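PDB 2F6K: metal-dependent hydrolase from Lactobacillus plantarum, which probably catalyses the metal-dependent decarboxylation of aminocarboxymuconate semialdehyde, as a manganese-binding member of the amidohydrolase superfamily. Local coordinates for residues Q38-F43 with D89-L94; A243-Q248 with G279-T284; S265-P268 with G274-Q277. All coordinates share one frame; numbering follows the deposited sequence.

Overall arrangement
All three contacts belong to one amidohydrolase TIM barrel, an eight-stranded parallel sheet wrapped by helices. Contact 3 supplies a ligand of the manganese ion, Asp266, while contacts 1 and 2 both stand back from the metal, the side chains of Thr40 in contact 1 and Val244 in contact 2 being about 12 Å from it. The centres of contacts 1 and 3 lie about 13 Å apart, and Phe43 bridges them: Phe43 CD2 is 3.5 Å from Ile267 CD1. Contacts 2 and 3 share helix 272-284, with centres about 12 Å apart. Contacts 1 and 2 do not touch, their nearest atoms being about 7 Å apart.

Contact 1: residues Q38-F43 with D89-L94; sequences QLTLNF and DQLGYL
Leu41 lays its CD2 methyl over the start of the side chain of Gln90, with Leu41 CD2 3.6 Å from Gln90 CB, and the two side chains meet at about a right angle. The setting is a TIM barrel, and the contact is a worked example of how an outer helix packs on the barrel wall: it brings helix 37-46 against the beginning of strand 91-95. With CG of Leu41 beside its own backbone N (chi1 -71°), CD2 is carried toward the strand, and the end of the side chain comes nearer than its CB direction alone would suggest. Leu41 CD2 also lies 4.1 Å from Leu91 CG and thus spans two consecutive residues. Thr40 has its hydroxyl engaged elsewhere, OG1 being hydrogen-bonded to Trp35 NE1. Across these two segments the touching atoms are all carbon. Met44, farther along the same helix, also packs on Gln90 and Leu91, and Ser52 and Leu54 of the adjoining strand 49-55 touch Leu91. With CG2 anti to the backbone N, Thr40 reaches the strand by its methyl, Thr40 CG2 lying 4.2 Å from Leu91 CD2.

Contact 2: residues A243-Q248 with G279-T284; sequences AVLPRQ and GHALAT
Leu245 and Leu282 bring their backbones closest, with 7.8 Å between Leu245 CA and Leu282 CA, a gap that side chains of the loop bridge, one of them reaching the helix backbone itself. Residues 243-247 form a loop with a cis peptide bond between Leu245 and Pro246 and lead into helix 248-252 at Gln248, whereas 279-284 is the last part of helix 272-284. Leu245 makes the larger share of the contact on the loop side. Its CB bond points toward the helix, and Leu245 CD1 lies 3.6 Å from the carbonyl oxygen Ala281 O. The same methyl, Leu245 CD1, is 4.1 Å from Leu282 CA, so it lies against the helix backbone as well as its side chains. Around it, Ala281 CB is 4.3 Å away from Leu245 CD1, and Leu282 CD2 is at the same distance from it; the small Ala281 is consistent with so close an approach. Val244, immediately before, adds a second apolar point, Val244 CG2 lying 4.2 Å from Leu282 CD2, with the two side chains crossing at about a right angle. Leu282 serves both loop residues with one methyl: its CG is placed beside the backbone N (chi1 -85°), and CD2 reaches back to the loop although the CB bond itself does not point there. The contact is thus a small apolar join, partly buried. Arg247, beyond the cis proline, turns to a second subunit, where it forms a salt bridge with Asp215 of that subunit. Within the chain, the loop follows strand 237-239, and Leu249 packs on both Val244 and Leu282, so the loop, helix 248-252 and helix 272-284 meet at Leu249.

Contact 3: residues S265-P268 with G274-Q277; sequences SDIP and GSRQ. With MN (manganese (II) ion), chain C.
Ser275 OG donates a 2.8 Å hydrogen bond to Ser265 O, joining helix 272-284 to the loop that carries a manganese ligand. The donor is 39° out of the carbonyl plane and the C=O...OG angle is 107°, so the hydroxyl approaches from above that plane, at a tilt. The side chain reaches this place with OG anti to the backbone N (chi1 -168°). There Ser275 OG also lies close to the aliphatic side of the loop, 3.6 Å from Ile267 CG2. This is second-shell support in a simple form: a hydroxyl outside the coordination sphere holds the backbone next to a metal ligand. Replacing Ser275 by alanine is likely to leave Ser265 O without this donor and the loop before Asp266 less firmly held to the helix. Between Ser265 and Ile267, Asp266 turns to the metal: Asp266 OD1 binds the manganese at 2.4 Å, while Asp266 OD2 accepts a 2.6 Å hydrogen bond from water 1, itself a metal ligand. His7, His9 and His154 complete the protein side of the site. Ser265 OG has its stronger partner in Asp5; the bond from Ile267 N to it is weak. The loop follows the last barrel strand, 261-262, and pairs by backbone bonds with His7 and His9 of strand 3-9, while Phe43 of helix 37-46 packs on Ser265, Ile267 and Ser275.

Contact 1: residues Q38-F43 with D89-L94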
loop_
_atom_site.group_PDB
_atom_site.type_symbol
_atom_site.label_atom_id
_atom_site.label_comp_id
_atom_site.label_asym_id
_atom_site.label_seq_id
_atom_site.Cartn_x
_atom_site.Cartn_y
_atom_site.Cartn_z
ATOM N N GLN A 38 27.011 -22.630 -19.784
ATOM C CA GLN A 38 27.679 -23.849 -19.325
ATOM C C GLN A 38 27.206 -24.405 -17.972
ATOM O O GLN A 38 27.258 -25.624 -17.733
ATOM C CB GLN A 38 29.185 -23.640 -19.249
ATOM C CG GLN A 38 29.848 -23.436 -20.581
ATOM C CD GLN A 38 29.520 -24.519 -21.609
ATOM O OE1 GLN A 38 29.505 -25.719 -21.317
ATOM N NE2 GLN A 38 29.278 -24.086 -22.831
ATOM N N LEU A 39 26.768 -23.521 -17.078
ATOM C CA LEU A 39 26.295 -23.965 -15.773
ATOM C C LEU A 39 25.028 -24.784 -15.977
ATOM O O LEU A 39 24.891 -25.868 -15.424
ATOM C CB LEU A 39 25.988 -22.783 -14.856
ATOM C CG LEU A 39 25.670 -23.162 -13.410
ATOM C CD1 LEU A 39 26.914 -23.727 -12.726
ATOM C CD2 LEU A 39 25.158 -21.924 -12.710
ATOM N N THR A 40 24.099 -24.279 -16.780
ATOM C CA THR A 40 22.861 -25.007 -17.038
ATOM C C THR A 40 23.158 -26.347 -17.730
ATOM O O THR A 40 22.656 -27.409 -17.342
ATOM C CB THR A 40 21.925 -24.191 -17.958
ATOM O OG1 THR A 40 21.502 -23.003 -17.280
ATOM C CG2 THR A 40 20.706 -25.023 -18.370
ATOM N N LEU A 41 23.970 -26.279 -18.778
ATOM C CA LEU A 41 24.333 -27.468 -19.528
ATOM C C LEU A 41 25.017 -28.543 -18.669
ATOM O O LEU A 41 24.703 -29.731 -18.782
ATOM C CB LEU A 41 25.225 -27.076 -20.712
ATOM C CG LEU A 41 24.519 -26.316 -21.842
ATOM C CD1 LEU A 41 25.554 -25.691 -22.783
ATOM C CD2 LEU A 41 23.586 -27.270 -22.593
ATOM N N ASN A 42 25.955 -28.139 -17.818
ATOM C CA ASN A 42 26.635 -29.099 -16.955
ATOM C C ASN A 42 25.632 -29.658 -15.928
ATOM O O ASN A 42 25.704 -30.835 -15.546
ATOM C CB ASN A 42 27.811 -28.426 -16.246
ATOM C CG ASN A 42 28.715 -29.418 -15.554
ATOM O OD1 ASN A 42 29.425 -30.164 -16.212
ATOM N ND2 ASN A 42 28.688 -29.437 -14.221
ATOM N N PHE A 43 24.695 -28.823 -15.475
ATOM C CA PHE A 43 23.687 -29.299 -14.529
ATOM C C PHE A 43 22.830 -30.364 -15.216
ATOM O O PHE A 43 22.426 -31.358 -14.599
ATOM C CB PHE A 43 22.774 -28.165 -14.068
ATOM C CG PHE A 43 21.672 -28.613 -13.137
ATOM C CD1 PHE A 43 21.935 -28.859 -11.788
ATOM C CD2 PHE A 43 20.367 -28.773 -13.602
ATOM C CE1 PHE A 43 20.909 -29.256 -10.913
ATOM C CE2 PHE A 43 19.333 -29.168 -12.739
ATOM C CZ PHE A 43 19.606 -29.408 -11.392
ATOM N N ASP A 89 19.624 -29.207 -29.512
ATOM C CA ASP A 89 19.186 -30.392 -28.804
ATOM C C ASP A 89 19.136 -30.305 -27.283
ATOM O O ASP A 89 18.535 -31.168 -26.652
ATOM C CB ASP A 89 20.042 -31.582 -29.226
ATOM C CG ASP A 89 19.943 -31.865 -30.723
ATOM O OD1 ASP A 89 18.805 -32.056 -31.220
ATOM O OD2 ASP A 89 21.001 -31.895 -31.395
ATOM N N GLN A 90 19.752 -29.282 -26.693
ATOM C CA GLN A 90 19.737 -29.132 -25.239
ATOM C C GLN A 90 18.898 -27.959 -24.754
ATOM O O GLN A 90 18.234 -28.059 -23.723
ATOM C CB GLN A 90 21.150 -28.940 -24.677
ATOM C CG GLN A 90 22.004 -30.177 -24.616
ATOM C CD GLN A 90 22.539 -30.567 -25.959
ATOM O OE1 GLN A 90 23.247 -29.797 -26.606
ATOM N NE2 GLN A 90 22.205 -31.773 -26.396
ATOM N N LEU A 91 18.918 -26.854 -25.496
ATOM C CA LEU A 91 18.200 -25.664 -25.067
ATOM C C LEU A 91 17.154 -25.045 -25.982
ATOM O O LEU A 91 17.360 -24.883 -27.183
ATOM C CB LEU A 91 19.214 -24.579 -24.724
ATOM C CG LEU A 91 20.361 -24.969 -23.801
ATOM C CD1 LEU A 91 21.309 -23.793 -23.655
ATOM C CD2 LEU A 91 19.807 -25.386 -22.455
ATOM N N GLY A 92 16.039 -24.672 -25.368
ATOM C CA GLY A 92 14.954 -24.003 -26.058
ATOM C C GLY A 92 14.635 -22.796 -25.186
ATOM O O GLY A 92 15.289 -22.579 -24.158
ATOM N N TYR A 93 13.646 -21.995 -25.563
ATOM C CA TYR A 93 13.326 -20.847 -24.737
ATOM C C TYR A 93 11.927 -20.307 -24.921
ATOM O O TYR A 93 11.291 -20.504 -25.964
ATOM C CB TYR A 93 14.313 -19.708 -24.992
ATOM C CG TYR A 93 14.011 -18.879 -26.224
ATOM C CD1 TYR A 93 14.175 -19.405 -27.512
ATOM C CD2 TYR A 93 13.579 -17.556 -26.105
ATOM C CE1 TYR A 93 13.923 -18.628 -28.652
ATOM C CE2 TYR A 93 13.325 -16.774 -27.232
ATOM C CZ TYR A 93 13.501 -17.313 -28.501
ATOM O OH TYR A 93 13.272 -16.526 -29.609
ATOM N N LEU A 94 11.470 -19.623 -23.876
ATOM C CA LEU A 94 10.181 -18.957 -23.849
ATOM C C LEU A 94 10.515 -17.464 -23.903
ATOM O O LEU A 94 11.370 -16.979 -23.158
ATOM C CB LEU A 94 9.440 -19.276 -22.552
ATOM C CG LEU A 94 8.956 -20.712 -22.381
ATOM C CD1 LEU A 94 8.325 -20.859 -21.002
ATOM C CD2 LEU A 94 7.957 -21.056 -23.485
#

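Contact 2: residues A243-Q248 with G279-T284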
loop_
_atom_site.group_PDB
_atom_site.type_symbol
_atom_site.label_atom_id
_atom_site.label_comp_id
_atom_site.label_asym_id
_atom_site.label_seq_id
_atom_site.Cartn_x
_atom_site.Cartn_y
_atom_site.Cartn_z
ATOM N N ALA A 243 9.367 -27.236 -3.157
ATOM C CA ALA A 243 9.121 -28.275 -2.156
ATOM C C ALA A 243 7.733 -28.891 -2.321
ATOM O O ALA A 243 6.886 -28.806 -1.429
ATOM C CB ALA A 243 9.269 -27.681 -0.761
ATOM N N VAL A 244 7.521 -29.533 -3.460
ATOM C CA VAL A 244 6.240 -30.146 -3.779
ATOM C C VAL A 244 5.896 -31.405 -2.994
ATOM O O VAL A 244 4.734 -31.813 -2.961
ATOM C CB VAL A 244 6.172 -30.488 -5.268
ATOM C CG1 VAL A 244 6.474 -29.243 -6.095
ATOM C CG2 VAL A 244 7.149 -31.609 -5.580
ATOM N N LEU A 245 6.891 -32.032 -2.377
ATOM C CA LEU A 245 6.633 -33.241 -1.600
ATOM C C LEU A 245 6.843 -32.919 -0.132
ATOM O O LEU A 245 7.641 -32.050 0.205
ATOM C CB LEU A 245 7.571 -34.374 -2.030
ATOM C CG LEU A 245 7.483 -34.894 -3.476
ATOM C CD1 LEU A 245 8.600 -35.901 -3.727
ATOM C CD2 LEU A 245 6.114 -35.534 -3.723
ATOM N N PRO A 246 6.158 -33.638 0.766
ATOM C CA PRO A 246 5.207 -34.721 0.496
ATOM C C PRO A 246 3.740 -34.291 0.490
ATOM O O PRO A 246 2.846 -35.130 0.374
ATOM C CB PRO A 246 5.492 -35.682 1.633
ATOM C CG PRO A 246 5.643 -34.723 2.777
ATOM C CD PRO A 246 6.500 -33.598 2.198
ATOM N N ARG A 247 3.486 -32.993 0.604
ATOM C CA ARG A 247 2.109 -32.529 0.647
ATOM C C ARG A 247 1.527 -31.834 -0.582
ATOM O O ARG A 247 0.479 -32.239 -1.082
ATOM C CB ARG A 247 1.920 -31.636 1.875
ATOM C CG ARG A 247 1.807 -32.407 3.195
ATOM C CD ARG A 247 2.063 -31.489 4.386
ATOM N NE ARG A 247 3.493 -31.373 4.663
ATOM C CZ ARG A 247 4.189 -32.285 5.335
ATOM N NH1 ARG A 247 3.574 -33.362 5.797
ATOM N NH2 ARG A 247 5.494 -32.139 5.527
ATOM N N GLN A 248 2.203 -30.796 -1.065
ATOM C CA GLN A 248 1.716 -30.020 -2.202
ATOM C C GLN A 248 1.344 -30.801 -3.461
ATOM O O GLN A 248 0.184 -30.804 -3.863
ATOM C CB GLN A 248 2.724 -28.936 -2.573
ATOM C CG GLN A 248 2.116 -27.826 -3.417
ATOM C CD GLN A 248 3.148 -26.846 -3.923
ATOM O OE1 GLN A 248 2.820 -25.719 -4.287
ATOM N NE2 GLN A 248 4.405 -27.273 -3.956
ATOM N N GLY A 279 14.996 -33.054 -7.318
ATOM C CA GLY A 279 14.741 -33.937 -8.440
ATOM C C GLY A 279 14.884 -35.392 -8.041
ATOM O O GLY A 279 14.123 -36.254 -8.486
ATOM N N HIS A 280 15.869 -35.665 -7.192
ATOM C CA HIS A 280 16.122 -37.015 -6.718
ATOM C C HIS A 280 14.939 -37.499 -5.873
ATOM O O HIS A 280 14.573 -38.680 -5.915
ATOM C CB HIS A 280 17.426 -37.028 -5.911
ATOM C CG HIS A 280 17.732 -38.343 -5.263
ATOM N ND1 HIS A 280 17.080 -38.790 -4.132
ATOM C CD2 HIS A 280 18.612 -39.316 -5.598
ATOM C CE1 HIS A 280 17.546 -39.980 -3.800
ATOM N NE2 HIS A 280 18.476 -40.323 -4.674
ATOM N N ALA A 281 14.335 -36.579 -5.122
ATOM C CA ALA A 281 13.195 -36.895 -4.271
ATOM C C ALA A 281 11.978 -37.289 -5.109
ATOM O O ALA A 281 11.215 -38.180 -4.732
ATOM C CB ALA A 281 12.859 -35.702 -3.403
ATOM N N LEU A 282 11.785 -36.622 -6.240
ATOM C CA LEU A 282 10.656 -36.944 -7.100
ATOM C C LEU A 282 10.864 -38.331 -7.694
ATOM O O LEU A 282 9.912 -39.074 -7.933
ATOM C CB LEU A 282 10.539 -35.925 -8.230
ATOM C CG LEU A 282 9.786 -34.628 -7.946
ATOM C CD1 LEU A 282 10.092 -33.635 -9.039
ATOM C CD2 LEU A 282 8.289 -34.901 -7.858
ATOM N N ALA A 283 12.126 -38.669 -7.919
ATOM C CA ALA A 283 12.480 -39.950 -8.505
ATOM C C ALA A 283 12.308 -41.134 -7.554
ATOM O O ALA A 283 11.910 -42.223 -7.982
ATOM C CB ALA A 283 13.918 -39.895 -9.017
ATOM N N THR A 284 12.580 -40.916 -6.269
ATOM C CA THR A 284 12.508 -41.994 -5.285
ATOM C C THR A 284 11.309 -42.008 -4.351
ATOM O O THR A 284 11.162 -42.939 -3.563
ATOM C CB THR A 284 13.779 -42.003 -4.397
ATOM O OG1 THR A 284 13.753 -40.877 -3.511
ATOM C CG2 THR A 284 15.035 -41.914 -5.255
#

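Contact 3: residues S265-P268 with G274-Q277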
loop_
_atom_site.group_PDB
_atom_site.type_symbol
_atom_site.label_atom_id
_atom_site.label_comp_id
_atom_site.label_asym_id
_atom_site.label_seq_id
_atom_site.Cartn_x
_atom_site.Cartn_y
_atom_site.Cartn_z
ATOM N N SER A 265 13.137 -27.467 -12.419
ATOM C CA SER A 265 14.216 -27.463 -11.429
ATOM C C SER A 265 14.405 -26.106 -10.748
ATOM O O SER A 265 14.801 -26.034 -9.585
ATOM C CB SER A 265 15.535 -27.898 -12.072
ATOM O OG SER A 265 16.039 -26.885 -12.912
ATOM N N ASP A 266 14.119 -25.044 -11.491
ATOM C CA ASP A 266 14.227 -23.668 -11.014
ATOM C C ASP A 266 15.651 -23.187 -10.777
ATOM O O ASP A 266 15.867 -22.298 -9.955
ATOM C CB ASP A 266 13.420 -23.467 -9.729
ATOM C CG ASP A 266 12.833 -22.070 -9.624
ATOM O OD1 ASP A 266 13.177 -21.207 -10.460
ATOM O OD2 ASP A 266 12.023 -21.839 -8.707
ATOM N N ILE A 267 16.621 -23.770 -11.478
ATOM C CA ILE A 267 18.008 -23.338 -11.337
ATOM C C ILE A 267 18.122 -22.079 -12.195
ATOM O O ILE A 267 17.376 -21.921 -13.159
ATOM C CB ILE A 267 19.011 -24.379 -11.885
ATOM C CG1 ILE A 267 18.744 -24.618 -13.376
ATOM C CG2 ILE A 267 18.916 -25.672 -11.101
ATOM C CD1 ILE A 267 19.840 -25.395 -14.089
ATOM N N PRO A 268 19.074 -21.184 -11.878
ATOM C CA PRO A 268 20.018 -21.314 -10.770
ATOM C C PRO A 268 19.575 -20.578 -9.507
ATOM O O PRO A 268 20.349 -20.445 -8.558
ATOM C CB PRO A 268 21.295 -20.737 -11.361
ATOM C CG PRO A 268 20.771 -19.582 -12.140
ATOM C CD PRO A 268 19.527 -20.143 -12.821
ATOM N N GLY A 274 20.512 -28.085 -4.180
ATOM C CA GLY A 274 19.167 -28.208 -3.655
ATOM C C GLY A 274 18.207 -28.672 -4.740
ATOM O O GLY A 274 17.249 -29.397 -4.476
ATOM N N SER A 275 18.464 -28.262 -5.975
ATOM C CA SER A 275 17.593 -28.658 -7.069
ATOM C C SER A 275 17.806 -30.138 -7.401
ATOM O O SER A 275 16.846 -30.866 -7.683
ATOM C CB SER A 275 17.862 -27.790 -8.296
ATOM O OG SER A 275 16.850 -27.984 -9.266
ATOM N N ARG A 276 19.063 -30.574 -7.362
ATOM C CA ARG A 276 19.410 -31.965 -7.625
ATOM C C ARG A 276 18.726 -32.832 -6.573
ATOM O O ARG A 276 18.244 -33.922 -6.865
ATOM C CB ARG A 276 20.925 -32.161 -7.544
ATOM C CG ARG A 276 21.367 -33.617 -7.569
ATOM C CD ARG A 276 22.864 -33.749 -7.320
ATOM N NE ARG A 276 23.333 -35.134 -7.375
ATOM C CZ ARG A 276 23.376 -35.869 -8.486
ATOM N NH1 ARG A 276 22.972 -35.356 -9.641
ATOM N NH2 ARG A 276 23.837 -37.114 -8.447
ATOM N N GLN A 277 18.673 -32.342 -5.342
ATOM C CA GLN A 277 18.040 -33.106 -4.285
ATOM C C GLN A 277 16.531 -33.152 -4.485
ATOM O O GLN A 277 15.895 -34.172 -4.207
ATOM C CB GLN A 277 18.354 -32.506 -2.917
ATOM C CG GLN A 277 17.645 -33.234 -1.784
ATOM C CD GLN A 277 17.587 -32.419 -0.502
ATOM O OE1 GLN A 277 17.011 -31.325 -0.470
ATOM N NE2 GLN A 277 18.184 -32.947 0.565
HETATM MN MN MN C . 11.616 -19.551 -11.216
HETATM O O HOH W 1 10.839 -19.611 -9.282
HETATM O O HOH W 2 13.095 -17.983 -10.399
#